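Local coordinates for lysine/ornithine decarboxylase (Vibrio vulnificus, PDB 2PLJ), which catalyses the decarboxylation of lysine and ornithine, and is held here with putrescine joined to its pyridoxal phosphate cofactor, at residues 69-74 / 265-270; 78-83 / 101-106; 211-216 / 250-255; 254-259 / 287-292. All coordinates share one frame; numbering follows the deposited sequence. Where two conformers were deposited one is given.

How the interactions relate
All four contacts belong to the beta/alpha barrel that carries the cofactor. Along the chain, interactions 2 and 3 follow one another inside the long loop closed by interaction 1, while interaction 4 alternates with interaction 1 and takes up where interaction 3 ends, sharing Gly254 and Gly255 with it. Interactions 2, 3 and 4 reach one parallel sheet, in which strand 286-289 lies between strands 79-84 and 249-251. Interaction 4 is the hub: its centre is about 8 Å from that of interaction 3 and about 10 Å from those of interactions 1 and 2. Interactions 3 and 4 hold the pyridoxal adduct, interaction 2 supplies Asp105 to its pocket, and interaction 1 packs two helices outside.

Interaction 1: residues 69-74 / 265-270; sequences YRALKN and MPIDQF
Ala71 begins the contact, its carbonyl O and its methyl both lying beside Ile267 CG2 at the start of helix 267-278; Ala71 CB is 4.3 Å from that methyl. A side chain this short suits the place, since Ile267 CG2 also lies near the Ala71 carbonyl. A water donates to Ala71 O and to Asp268 OD1, but Asp268 was modelled in two conformers, so this bridge is doubtful. Leu72 follows with the main apolar grip. It starts out pointing away from the other helix, yet with CG anti to the backbone N (chi1 -172°) CD1 comes back to 3.8 Å from Ile267 CG1. The two aliphatic chains meet at about a right angle, and a forked leucine suits the place, CD1 meeting Ile267 while CD2 packs on Pro291. One turn past Arg70, Asn74, exposed like Asp268, comes near it only through its backbone, a loose approach that suits polar residues at the solvent side. Leu72 also rests on Leu81 of strand 79-84, and Phe294 of helix 293-296 touches both Leu72 and Ile267.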
loop_
_atom_site.group_PDB
_atom_site.type_symbol
_atom_site.label_atom_id
_atom_site.label_comp_id
_atom_site.label_asym_id
_atom_site.label_seq_id
_atom_site.Cartn_x
_atom_site.Cartn_y
_atom_site.Cartn_z
ATOM N N TYR A 69 -15.821 -19.532 10.474
ATOM C CA TYR A 69 -15.465 -19.827 11.872
ATOM C C TYR A 69 -15.968 -21.222 12.270
ATOM O O TYR A 69 -15.220 -22.040 12.823
ATOM C CB TYR A 69 -16.057 -18.788 12.818
ATOM C CG TYR A 69 -15.725 -19.072 14.264
ATOM C CD1 TYR A 69 -14.501 -18.682 14.800
ATOM C CD2 TYR A 69 -16.649 -19.709 15.099
ATOM C CE1 TYR A 69 -14.179 -18.973 16.145
ATOM C CE2 TYR A 69 -16.330 -19.989 16.451
ATOM C CZ TYR A 69 -15.105 -19.606 16.951
ATOM O OH TYR A 69 -14.795 -19.882 18.280
ATOM N N ARG A 70 -17.235 -21.489 11.968
ATOM C CA ARG A 70 -17.852 -22.779 12.322
ATOM C C ARG A 70 -17.166 -23.952 11.633
ATOM O O ARG A 70 -16.950 -24.983 12.254
ATOM C CB ARG A 70 -19.333 -22.738 12.006
ATOM C CG ARG A 70 -20.058 -21.732 12.896
ATOM C CD ARG A 70 -21.555 -21.642 12.506
ATOM N NE ARG A 70 -22.228 -20.568 13.247
ATOM C CZ ARG A 70 -23.489 -20.192 13.049
ATOM N NH1 ARG A 70 -24.249 -20.797 12.133
ATOM N NH2 ARG A 70 -24.011 -19.217 13.783
ATOM N N ALA A 71 -16.803 -23.768 10.359
ATOM C CA ALA A 71 -16.121 -24.816 9.589
ATOM C C ALA A 71 -14.754 -25.130 10.202
ATOM O O ALA A 71 -14.382 -26.303 10.332
ATOM C CB ALA A 71 -15.992 -24.425 8.137
ATOM N N LEU A 72 -14.012 -24.086 10.598
ATOM C CA LEU A 72 -12.697 -24.298 11.214
ATOM C C LEU A 72 -12.808 -24.965 12.600
ATOM O O LEU A 72 -12.029 -25.886 12.911
ATOM C CB LEU A 72 -11.904 -22.992 11.294
ATOM C CG LEU A 72 -10.436 -23.167 11.748
ATOM C CD1 LEU A 72 -9.651 -24.136 10.867
ATOM C CD2 LEU A 72 -9.764 -21.813 11.742
ATOM N N LYS A 73 -13.754 -24.482 13.417
ATOM C CA LYS A 73 -14.049 -25.088 14.727
ATOM C C LYS A 73 -14.340 -26.579 14.560
ATOM O O LYS A 73 -13.822 -27.424 15.322
ATOM C CB LYS A 73 -15.232 -24.368 15.383
ATOM C CG LYS A 73 -15.455 -24.776 16.819
ATOM C CD LYS A 73 -16.608 -23.998 17.440
ATOM C CE LYS A 73 -16.748 -24.355 18.916
ATOM N NZ LYS A 73 -17.939 -23.663 19.489
ATOM N N ASN A 74 -15.119 -26.928 13.543
ATOM C CA ASN A 74 -15.445 -28.329 13.332
ATOM C C ASN A 74 -14.253 -29.153 12.828
ATOM O O ASN A 74 -14.128 -30.347 13.147
ATOM C CB ASN A 74 -16.689 -28.486 12.447
ATOM C CG ASN A 74 -17.458 -29.758 12.785
ATOM O OD1 ASN A 74 -17.089 -30.855 12.357
ATOM N ND2 ASN A 74 -18.488 -29.626 13.628
ATOM N N MET A 265 -6.929 -27.832 -0.334
ATOM C CA MET A 265 -7.479 -28.940 0.425
ATOM C C MET A 265 -8.629 -28.456 1.308
ATOM O O MET A 265 -8.478 -27.448 2.015
ATOM C CB MET A 265 -6.387 -29.544 1.301
ATOM C CG MET A 265 -6.483 -31.019 1.507
ATOM S SD MET A 265 -5.145 -31.506 2.611
ATOM C CE MET A 265 -3.716 -31.020 1.652
ATOM N N PRO A 266 -9.783 -29.151 1.267
ATOM C CA PRO A 266 -10.901 -28.869 2.179
ATOM C C PRO A 266 -10.441 -28.839 3.644
ATOM O O PRO A 266 -9.556 -29.626 4.033
ATOM C CB PRO A 266 -11.836 -30.048 1.947
ATOM C CG PRO A 266 -11.581 -30.438 0.508
ATOM C CD PRO A 266 -10.101 -30.252 0.326
ATOM N N ILE A 267 -11.042 -27.962 4.443
ATOM C CA ILE A 267 -10.496 -27.676 5.781
ATOM C C ILE A 267 -10.456 -28.929 6.702
ATOM O O ILE A 267 -9.494 -29.086 7.461
ATOM C CB ILE A 267 -11.155 -26.437 6.452
ATOM C CG1 ILE A 267 -10.317 -25.959 7.644
ATOM C CG2 ILE A 267 -12.643 -26.710 6.830
ATOM C CD1 ILE A 267 -8.880 -25.557 7.285
ATOM N N ASP A 268 -11.486 -29.785 6.642
ATOM C CA ASP A 268 -11.479 -31.038 7.463
ATOM C C ASP A 268 -10.293 -31.923 7.142
ATOM O O ASP A 268 -9.605 -32.415 8.053
ATOM C CB ASP A 268 -12.745 -31.886 7.328
ATOM C CG ASP A 268 -13.982 -31.162 7.749
ATOM O OD1 ASP A 268 -13.870 -30.242 8.578
ATOM O OD2 ASP A 268 -15.069 -31.543 7.258
ATOM N N GLN A 269 -10.066 -32.128 5.847
ATOM C CA GLN A 269 -8.971 -32.977 5.368
ATOM C C GLN A 269 -7.621 -32.356 5.708
ATOM O O GLN A 269 -6.692 -33.072 6.138
ATOM C CB GLN A 269 -9.082 -33.206 3.869
ATOM C CG GLN A 269 -10.238 -34.092 3.478
ATOM C CD GLN A 269 -10.515 -34.007 1.996
ATOM O OE1 GLN A 269 -9.592 -33.838 1.181
ATOM N NE2 GLN A 269 -11.792 -34.103 1.633
ATOM N N PHE A 270 -7.541 -31.032 5.534
ATOM C CA PHE A 270 -6.354 -30.264 5.902
ATOM C C PHE A 270 -5.993 -30.464 7.353
ATOM O O PHE A 270 -4.828 -30.729 7.656
ATOM C CB PHE A 270 -6.562 -28.775 5.620
ATOM C CG PHE A 270 -5.313 -27.967 5.723
ATOM C CD1 PHE A 270 -4.501 -27.775 4.592
ATOM C CD2 PHE A 270 -4.963 -27.356 6.935
ATOM C CE1 PHE A 270 -3.352 -26.993 4.657
ATOM C CE2 PHE A 270 -3.828 -26.560 7.027
ATOM C CZ PHE A 270 -3.016 -26.356 5.892
HETATM O O HOH W 1 -15.422 -28.291 8.862
#

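Interaction 2: residues 78-83 / 101-106; sequences NVTLHY and GASFDL
His82 carries CG anti to its carbonyl carbon (chi1 -77°), which sets the imidazole with one face to Ser103. Ser103 CB sits 3.5 Å from the ring centroid, almost on its normal, a CH-pi contact for which a short, slim side chain is well suited. The Ser103 hydroxyl meanwhile reaches Thr80, its OG 3.6 Å from Thr80 CG2. This is the parallel pairing of a beta-alpha-beta unit, strand 79-84, helix 91-100 and strand 103-106, the first two strands of the barrel, whose short axes cross at -47°. Three backbone hydrogen bonds stitch them: Ser103 N to Leu81 O, Tyr83 N to Ser103 O (2.8 Å) and Asp105 N to Tyr83 O. On the face opposite to His82 and Ser103, Tyr83 CB packs 4.0 Å from Phe104 CD1, and both aromatics press on Leu97 of the connecting helix, a greasy layer fit for bulky rings. The Tyr83 hydroxyl is hydrogen-bonded to Leu88 O. Asp105 OD1 is hydrogen-bonded to Thr128 OG1, and its residue touches the cofactor adduct.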
loop_
_atom_site.group_PDB
_atom_site.type_symbol
_atom_site.label_atom_id
_atom_site.label_comp_id
_atom_site.label_asym_id
_atom_site.label_seq_id
_atom_site.Cartn_x
_atom_site.Cartn_y
_atom_site.Cartn_z
ATOM N N ASN A 78 -11.347 -28.878 19.895
ATOM C CA ASN A 78 -10.487 -28.714 21.069
ATOM C C ASN A 78 -9.303 -27.785 20.825
ATOM O O ASN A 78 -8.232 -27.992 21.382
ATOM C CB ASN A 78 -9.988 -30.079 21.576
ATOM C CG ASN A 78 -11.121 -30.982 21.944
ATOM O OD1 ASN A 78 -11.266 -32.069 21.387
ATOM N ND2 ASN A 78 -11.979 -30.514 22.855
ATOM N N VAL A 79 -9.482 -26.812 19.940
ATOM C CA VAL A 79 -8.495 -25.747 19.737
ATOM C C VAL A 79 -9.229 -24.406 19.856
ATOM O O VAL A 79 -10.249 -24.190 19.184
ATOM C CB VAL A 79 -7.817 -25.863 18.328
ATOM C CG1 VAL A 79 -6.932 -24.650 18.017
ATOM C CG2 VAL A 79 -7.062 -27.208 18.219
ATOM N N THR A 80 -8.737 -23.535 20.728
ATOM C CA THR A 80 -9.329 -22.215 20.924
ATOM C C THR A 80 -8.871 -21.351 19.740
ATOM O O THR A 80 -7.660 -21.177 19.520
ATOM C CB THR A 80 -8.917 -21.598 22.278
ATOM O OG1 THR A 80 -9.349 -22.477 23.340
ATOM C CG2 THR A 80 -9.580 -20.210 22.479
ATOM N N LEU A 81 -9.854 -20.817 19.007
ATOM C CA LEU A 81 -9.546 -20.034 17.811
ATOM C C LEU A 81 -9.501 -18.540 18.109
ATOM O O LEU A 81 -10.525 -17.919 18.447
ATOM C CB LEU A 81 -10.570 -20.331 16.706
ATOM C CG LEU A 81 -10.728 -21.811 16.331
ATOM C CD1 LEU A 81 -11.855 -22.013 15.296
ATOM C CD2 LEU A 81 -9.385 -22.403 15.859
ATOM N N HIS A 82 -8.306 -17.986 17.978
ATOM C CA HIS A 82 -8.074 -16.559 18.161
ATOM C C HIS A 82 -8.028 -15.879 16.796
ATOM O O HIS A 82 -7.007 -15.937 16.103
ATOM C CB HIS A 82 -6.741 -16.361 18.911
ATOM C CG HIS A 82 -6.831 -16.647 20.387
ATOM N ND1 HIS A 82 -6.863 -17.922 20.907
ATOM C CD2 HIS A 82 -6.893 -15.807 21.454
ATOM C CE1 HIS A 82 -6.931 -17.863 22.231
ATOM N NE2 HIS A 82 -6.977 -16.592 22.586
ATOM N N TYR A 83 -9.114 -15.222 16.415
ATOM C CA TYR A 83 -9.104 -14.498 15.111
ATOM C C TYR A 83 -8.010 -13.415 15.047
ATOM O O TYR A 83 -7.968 -12.531 15.904
ATOM C CB TYR A 83 -10.486 -13.857 14.895
ATOM C CG TYR A 83 -10.506 -12.995 13.647
ATOM C CD1 TYR A 83 -10.244 -13.549 12.392
ATOM C CD2 TYR A 83 -10.773 -11.624 13.725
ATOM C CE1 TYR A 83 -10.296 -12.751 11.231
ATOM C CE2 TYR A 83 -10.812 -10.814 12.574
ATOM C CZ TYR A 83 -10.550 -11.391 11.336
ATOM O OH TYR A 83 -10.608 -10.613 10.192
ATOM N N GLY A 101 -18.500 -16.728 19.757
ATOM C CA GLY A 101 -17.700 -17.403 20.792
ATOM C C GLY A 101 -16.191 -17.393 20.526
ATOM O O GLY A 101 -15.421 -18.041 21.261
ATOM N N ALA A 102 -15.768 -16.630 19.520
ATOM C CA ALA A 102 -14.365 -16.578 19.130
ATOM C C ALA A 102 -13.517 -15.861 20.166
ATOM O O ALA A 102 -14.030 -15.057 20.941
ATOM C CB ALA A 102 -14.186 -15.866 17.778
ATOM N N SER A 103 -12.211 -16.150 20.138
ATOM C CA SER A 103 -11.223 -15.330 20.836
ATOM C C SER A 103 -10.465 -14.510 19.751
ATOM O O SER A 103 -10.834 -14.566 18.549
ATOM C CB SER A 103 -10.275 -16.225 21.649
ATOM O OG SER A 103 -10.998 -16.919 22.661
ATOM N N PHE A 104 -9.445 -13.749 20.168
ATOM C CA PHE A 104 -8.792 -12.768 19.250
ATOM C C PHE A 104 -7.293 -12.746 19.443
ATOM O O PHE A 104 -6.781 -12.978 20.549
ATOM C CB PHE A 104 -9.402 -11.377 19.479
ATOM C CG PHE A 104 -10.869 -11.345 19.160
ATOM C CD1 PHE A 104 -11.302 -11.231 17.834
ATOM C CD2 PHE A 104 -11.803 -11.586 20.169
ATOM C CE1 PHE A 104 -12.683 -11.258 17.525
ATOM C CE2 PHE A 104 -13.178 -11.634 19.871
ATOM C CZ PHE A 104 -13.610 -11.468 18.539
ATOM N N ASP A 105 -6.628 -12.464 18.344
ATOM C CA ASP A 105 -5.188 -12.368 18.250
ATOM C C ASP A 105 -4.883 -10.937 17.804
ATOM O O ASP A 105 -5.320 -10.508 16.727
ATOM C CB ASP A 105 -4.682 -13.370 17.225
ATOM C CG ASP A 105 -3.228 -13.154 16.869
ATOM O OD1 ASP A 105 -2.489 -12.657 17.758
ATOM O OD2 ASP A 105 -2.823 -13.532 15.738
ATOM N N LEU A 106 -4.178 -10.209 18.669
ATOM C CA LEU A 106 -3.858 -8.775 18.528
ATOM C C LEU A 106 -2.351 -8.607 18.262
ATOM O O LEU A 106 -1.547 -9.358 18.775
ATOM C CB LEU A 106 -4.185 -8.036 19.847
ATOM C CG LEU A 106 -5.554 -8.335 20.471
ATOM C CD1 LEU A 106 -5.665 -7.511 21.748
ATOM C CD2 LEU A 106 -6.696 -8.042 19.483
#

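Interaction 3: residues 211-216 / 250-255; sequences LSFHVG and LDIGGG. With P3T ((4-{[(4-aminobutyl)amino]methyl}-5-hydroxy-6-methylpyridin-3-yl)methyl dihydrogen phosphate), chain D.
Ile252 packs against one face of the Phe213 ring, its CA 3.9 Å from the centroid in a CH-pi contact and its CB 3.6 Å from Phe213 CZ. The ring lies there because CG of Phe213 stands between backbone N and carbonyl carbon (chi1 62°), folding the phenyl across to the Asp251-Ile252 backbone. One step earlier, the small Ser212 lets its CB nestle 3.6 Å from Asp251 CB, while Leu250 CD1 rests against Leu211 CB. These are parallel strands 207-212 and 249-251 of the barrel, joined by hydrogen bonds from Asp251 N to Leu211 O (2.8 Å) and Phe213 N to Asp251 O (3.1 Å). Asp251 OD1 then accepts from Gly253 N, an Asx turn leading into the glycine-rich loop. Glycine suits positions 216, 253 and 255, all of positive phi, and the bare Gly255 CA admits Gly216 O to 3.3 Å. A water accepts from Val215 N and donates to the carbonyls of Ile252 and Gly254. His214 lies flat over the pyridine ring of the adduct. Gly255 N donates to phosphate oxygen OAE (2.9 Å), and His214 NE2 makes a weak hydrogen bond (3.3 Å) to ester oxygen OAP, so both loops grip the cofactor.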
loop_
_atom_site.group_PDB
_atom_site.type_symbol
_atom_site.label_atom_id
_atom_site.label_comp_id
_atom_site.label_asym_id
_atom_site.label_seq_id
_atom_site.Cartn_x
_atom_site.Cartn_y
_atom_site.Cartn_z
ATOM N N LEU A 211 4.405 -22.491 24.068
ATOM C CA LEU A 211 5.110 -22.312 22.793
ATOM C C LEU A 211 4.143 -21.901 21.688
ATOM O O LEU A 211 2.942 -22.197 21.751
ATOM C CB LEU A 211 5.808 -23.608 22.365
ATOM C CG LEU A 211 6.754 -24.277 23.369
ATOM C CD1 LEU A 211 7.369 -25.564 22.751
ATOM C CD2 LEU A 211 7.848 -23.324 23.769
ATOM N N SER A 212 4.673 -21.234 20.664
ATOM C CA SER A 212 3.856 -20.896 19.499
ATOM C C SER A 212 4.686 -21.015 18.244
ATOM O O SER A 212 5.927 -21.018 18.297
ATOM C CB SER A 212 3.283 -19.481 19.617
ATOM O OG SER A 212 4.287 -18.507 19.399
ATOM N N PHE A 213 4.008 -21.107 17.108
ATOM C CA PHE A 213 4.703 -21.002 15.844
ATOM C C PHE A 213 3.711 -20.510 14.803
ATOM O O PHE A 213 2.488 -20.537 15.044
ATOM C CB PHE A 213 5.304 -22.353 15.427
ATOM C CG PHE A 213 4.267 -23.446 15.209
ATOM C CD1 PHE A 213 3.497 -23.475 14.019
ATOM C CD2 PHE A 213 4.064 -24.431 16.186
ATOM C CE1 PHE A 213 2.529 -24.491 13.823
ATOM C CE2 PHE A 213 3.110 -25.438 16.017
ATOM C CZ PHE A 213 2.354 -25.500 14.834
ATOM N N HIS A 214 4.227 -20.117 13.641
ATOM C CA HIS A 214 3.342 -19.720 12.517
ATOM C C HIS A 214 4.041 -20.195 11.270
ATOM O O HIS A 214 5.158 -19.738 10.965
ATOM C CB HIS A 214 3.097 -18.205 12.487
ATOM C CG HIS A 214 2.129 -17.790 11.417
ATOM N ND1 HIS A 214 2.509 -17.136 10.269
ATOM C CD2 HIS A 214 0.789 -17.940 11.339
ATOM C CE1 HIS A 214 1.443 -16.899 9.519
ATOM N NE2 HIS A 214 0.381 -17.373 10.153
ATOM N N VAL A 215 3.448 -21.186 10.608
ATOM C CA VAL A 215 4.119 -21.827 9.461
ATOM C C VAL A 215 4.103 -20.981 8.183
ATOM O O VAL A 215 4.781 -21.312 7.188
ATOM C CB VAL A 215 3.619 -23.279 9.209
ATOM C CG1 VAL A 215 3.934 -24.184 10.431
ATOM C CG2 VAL A 215 2.165 -23.346 8.878
ATOM N N GLY A 216 3.326 -19.907 8.208
ATOM C CA GLY A 216 3.214 -19.023 7.029
ATOM C C GLY A 216 1.796 -18.940 6.469
ATOM O O GLY A 216 0.973 -19.855 6.623
ATOM N N LEU A 250 0.119 -24.802 23.657
ATOM C CA LEU A 250 0.692 -24.775 22.309
ATOM C C LEU A 250 -0.211 -23.937 21.441
ATOM O O LEU A 250 -1.417 -24.206 21.362
ATOM C CB LEU A 250 0.789 -26.186 21.710
ATOM C CG LEU A 250 1.416 -26.190 20.323
ATOM C CD1 LEU A 250 2.828 -25.540 20.393
ATOM C CD2 LEU A 250 1.484 -27.621 19.760
ATOM N N ASP A 251 0.372 -22.942 20.777
ATOM C CA ASP A 251 -0.378 -22.074 19.858
ATOM C C ASP A 251 0.150 -22.386 18.452
ATOM O O ASP A 251 1.333 -22.140 18.185
ATOM C CB ASP A 251 -0.097 -20.620 20.271
ATOM C CG ASP A 251 -0.647 -19.583 19.300
ATOM O OD1 ASP A 251 -1.098 -19.925 18.180
ATOM O OD2 ASP A 251 -0.602 -18.397 19.708
ATOM N N ILE A 252 -0.695 -22.951 17.582
ATOM C CA ILE A 252 -0.253 -23.434 16.258
ATOM C C ILE A 252 -0.327 -22.388 15.123
ATOM O O ILE A 252 -0.135 -22.700 13.949
ATOM C CB ILE A 252 -0.982 -24.742 15.829
ATOM C CG1 ILE A 252 -2.497 -24.478 15.649
ATOM C CG2 ILE A 252 -0.712 -25.874 16.855
ATOM C CD1 ILE A 252 -3.236 -25.601 14.929
ATOM N N GLY A 253 -0.582 -21.152 15.521
ATOM C CA GLY A 253 -0.617 -20.001 14.613
ATOM C C GLY A 253 -1.729 -20.034 13.573
ATOM O O GLY A 253 -2.803 -20.649 13.790
ATOM N N GLY A 254 -1.492 -19.279 12.503
ATOM C CA GLY A 254 -2.466 -19.133 11.421
ATOM C C GLY A 254 -2.070 -19.924 10.191
ATOM O O GLY A 254 -1.336 -20.919 10.264
ATOM N N GLY A 255 -2.582 -19.475 9.046
ATOM C CA GLY A 255 -2.078 -19.987 7.751
ATOM C C GLY A 255 -2.972 -20.961 7.010
ATOM O O GLY A 255 -2.623 -21.426 5.929
HETATM O OAE P3T D . -4.398 -17.231 9.023
HETATM P PAU P3T D . -3.443 -16.214 8.263
HETATM O OAF P3T D . -4.256 -14.894 7.859
HETATM O OAC P3T D . -2.696 -16.798 7.078
HETATM O OAP P3T D . -2.311 -15.636 9.265
HETATM C CAM P3T D . -2.755 -14.885 10.473
HETATM C CAS P3T D . -1.490 -14.701 11.323
HETATM C CAH P3T D . -1.516 -15.410 12.531
HETATM N NAO P3T D . -0.472 -15.347 13.358
HETATM C CAQ P3T D . 0.626 -14.659 13.066
HETATM C CAA P3T D . 1.808 -14.669 14.067
HETATM C CAR P3T D . 0.733 -13.949 11.852
HETATM O OAD P3T D . 1.850 -13.253 11.597
HETATM C CAT P3T D . -0.346 -13.976 10.942
HETATM C CAG P3T D . -0.272 -13.210 9.739
HETATM N NAN P3T D . 0.911 -12.896 9.230
HETATM C CAL P3T D . 1.167 -12.072 8.005
HETATM C CAK P3T D . 0.317 -12.506 6.800
HETATM C CAJ P3T D . 0.644 -11.493 5.659
HETATM C CAI P3T D . -0.152 -11.818 4.391
HETATM N NAB P3T D . 0.294 -11.009 3.231
HETATM O O HOH W 2 0.872 -21.695 11.674
#

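Interaction 4: residues 254-259 / 287-292; sequences GGFPVN and VLAEPG. With P3T ((4-{[(4-aminobutyl)amino]methyl}-5-hydroxy-6-methylpyridin-3-yl)methyl dihydrogen phosphate), chain D.
Gly254 and Glu290 bring two loops together at the C-terminal ends of neighbouring barrel strands 249-251 and 286-289, where (beta/alpha)8 enzymes commonly bind phosphate. Neither loop is regular there; Gly254 CA approaches Glu290 O to 3.3 Å, and the closest CA atoms are those of Gly254 and Pro291, 4.3 Å apart. Gly255 has a positive phi of 105°, a backbone shape that glycine alone takes comfortably, and Pro291, with its restricted phi, stiffens the facing loop. Beyond the glycines, Phe256 points toward the other segment and packs on Ala289 and Pro291. Its ring CZ lies 4.1 Å from Ala289 CB, which comes at the ring edge, and CD2 lies 3.9 Å from Pro291 CB. The phenyl and the proline run side by side, pointing the same way, an apolar pairing of two compact rings. Tyr225 adds a nearly parallel ring, and Ile267, Phe270 and Phe294 complete the apolar nest. Glu290 faces the cofactor instead: its CG stands anti to the carbonyl carbon (chi1 -63°) and the chain then extends to the pyridine nitrogen. There OE2 comes 2.7 Å from NAO, as in related decarboxylases of this fold. Gly292 N donates to the phosphate oxygen OAE at 2.8 Å, with an N-H...O angle of 159°.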
loop_
_atom_site.group_PDB
_atom_site.type_symbol
_atom_site.label_atom_id
_atom_site.label_comp_id
_atom_site.label_asym_id
_atom_site.label_seq_id
_atom_site.Cartn_x
_atom_site.Cartn_y
_atom_site.Cartn_z
ATOM N N GLY A 254 -1.492 -19.279 12.503
ATOM C CA GLY A 254 -2.466 -19.133 11.421
ATOM C C GLY A 254 -2.070 -19.924 10.191
ATOM O O GLY A 254 -1.336 -20.919 10.264
ATOM N N GLY A 255 -2.582 -19.475 9.046
ATOM C CA GLY A 255 -2.078 -19.987 7.751
ATOM C C GLY A 255 -2.972 -20.961 7.010
ATOM O O GLY A 255 -2.623 -21.426 5.929
ATOM N N PHE A 256 -4.127 -21.268 7.586
ATOM C CA PHE A 256 -5.081 -22.183 6.967
ATOM C C PHE A 256 -5.514 -21.546 5.664
ATOM O O PHE A 256 -5.782 -20.337 5.618
ATOM C CB PHE A 256 -6.283 -22.394 7.900
ATOM C CG PHE A 256 -5.868 -22.756 9.300
ATOM C CD1 PHE A 256 -5.396 -24.044 9.591
ATOM C CD2 PHE A 256 -5.827 -21.771 10.298
ATOM C CE1 PHE A 256 -4.969 -24.358 10.898
ATOM C CE2 PHE A 256 -5.402 -22.079 11.600
ATOM C CZ PHE A 256 -4.970 -23.385 11.895
ATOM N N PRO A 257 -5.508 -22.344 4.587
ATOM C CA PRO A 257 -5.704 -21.798 3.245
ATOM C C PRO A 257 -7.166 -21.738 2.787
ATOM O O PRO A 257 -8.022 -22.494 3.267
ATOM C CB PRO A 257 -4.909 -22.790 2.370
ATOM C CG PRO A 257 -5.199 -24.141 3.039
ATOM C CD PRO A 257 -5.185 -23.789 4.558
ATOM N N VAL A 258 -7.418 -20.859 1.822
ATOM C CA VAL A 258 -8.740 -20.770 1.186
ATOM C C VAL A 258 -8.584 -20.806 -0.331
ATOM O O VAL A 258 -7.490 -20.601 -0.864
ATOM C CB VAL A 258 -9.482 -19.474 1.591
ATOM C CG1 VAL A 258 -9.636 -19.396 3.085
ATOM C CG2 VAL A 258 -8.778 -18.252 1.046
ATOM N N ASN A 259 -9.689 -21.059 -1.012
ATOM C CA ASN A 259 -9.678 -21.106 -2.470
ATOM C C ASN A 259 -9.625 -19.717 -3.044
ATOM O O ASN A 259 -10.477 -18.887 -2.715
ATOM C CB ASN A 259 -10.927 -21.803 -2.998
ATOM C CG ASN A 259 -10.979 -23.254 -2.590
ATOM O OD1 ASN A 259 -11.920 -23.696 -1.939
ATOM N ND2 ASN A 259 -9.945 -23.976 -2.906
ATOM N N VAL A 287 -4.580 -26.132 23.441
ATOM C CA VAL A 287 -4.103 -25.730 22.147
ATOM C C VAL A 287 -4.905 -24.522 21.665
ATOM O O VAL A 287 -6.121 -24.489 21.823
ATOM C CB VAL A 287 -4.184 -26.897 21.138
ATOM C CG1 VAL A 287 -3.617 -26.480 19.761
ATOM C CG2 VAL A 287 -3.421 -28.129 21.688
ATOM N N LEU A 288 -4.188 -23.567 21.073
ATOM C CA LEU A 288 -4.748 -22.327 20.470
ATOM C C LEU A 288 -4.380 -22.284 18.991
ATOM O O LEU A 288 -3.383 -22.905 18.564
ATOM C CB LEU A 288 -4.113 -21.051 21.098
ATOM C CG LEU A 288 -3.887 -20.913 22.598
ATOM C CD1 LEU A 288 -3.357 -19.570 22.948
ATOM C CD2 LEU A 288 -5.231 -21.203 23.385
ATOM N N ALA A 289 -5.148 -21.535 18.189
ATOM C CA ALA A 289 -4.670 -21.179 16.848
ATOM C C ALA A 289 -5.029 -19.736 16.597
ATOM O O ALA A 289 -5.838 -19.154 17.350
ATOM C CB ALA A 289 -5.290 -22.062 15.769
ATOM N N GLU A 290 -4.482 -19.188 15.515
ATOM C CA GLU A 290 -4.571 -17.749 15.206
ATOM C C GLU A 290 -5.050 -17.551 13.752
ATOM O O GLU A 290 -4.354 -16.888 12.943
ATOM C CB GLU A 290 -3.191 -17.078 15.370
ATOM C CG GLU A 290 -2.599 -17.095 16.787
ATOM C CD GLU A 290 -1.080 -16.845 16.814
ATOM O OE1 GLU A 290 -0.508 -16.787 17.928
ATOM O OE2 GLU A 290 -0.439 -16.684 15.743
ATOM N N PRO A 291 -6.223 -18.119 13.400
ATOM C CA PRO A 291 -6.632 -18.039 12.001
ATOM C C PRO A 291 -6.990 -16.585 11.637
ATOM O O PRO A 291 -7.632 -15.874 12.434
ATOM C CB PRO A 291 -7.877 -18.943 11.938
ATOM C CG PRO A 291 -8.477 -18.861 13.375
ATOM C CD PRO A 291 -7.232 -18.777 14.261
ATOM N N GLY A 292 -6.554 -16.148 10.452
ATOM C CA GLY A 292 -6.971 -14.845 9.916
ATOM C C GLY A 292 -7.703 -15.052 8.607
ATOM O O GLY A 292 -8.960 -15.059 8.561
HETATM O OAE P3T D . -4.398 -17.231 9.023
HETATM P PAU P3T D . -3.443 -16.214 8.263
HETATM O OAF P3T D . -4.256 -14.894 7.859
HETATM O OAC P3T D . -2.696 -16.798 7.078
HETATM O OAP P3T D . -2.311 -15.636 9.265
HETATM C CAM P3T D . -2.755 -14.885 10.473
HETATM C CAS P3T D . -1.490 -14.701 11.323
HETATM C CAH P3T D . -1.516 -15.410 12.531
HETATM N NAO P3T D . -0.472 -15.347 13.358
HETATM C CAQ P3T D . 0.626 -14.659 13.066
HETATM C CAA P3T D . 1.808 -14.669 14.067
HETATM C CAR P3T D . 0.733 -13.949 11.852
HETATM O OAD P3T D . 1.850 -13.253 11.597
HETATM C CAT P3T D . -0.346 -13.976 10.942
HETATM C CAG P3T D . -0.272 -13.210 9.739
HETATM N NAN P3T D . 0.911 -12.896 9.230
HETATM C CAL P3T D . 1.167 -12.072 8.005
HETATM C CAK P3T D . 0.317 -12.506 6.800
HETATM C CAJ P3T D . 0.644 -11.493 5.659
HETATM C CAI P3T D . -0.152 -11.818 4.391
HETATM N NAB P3T D . 0.294 -11.009 3.231
#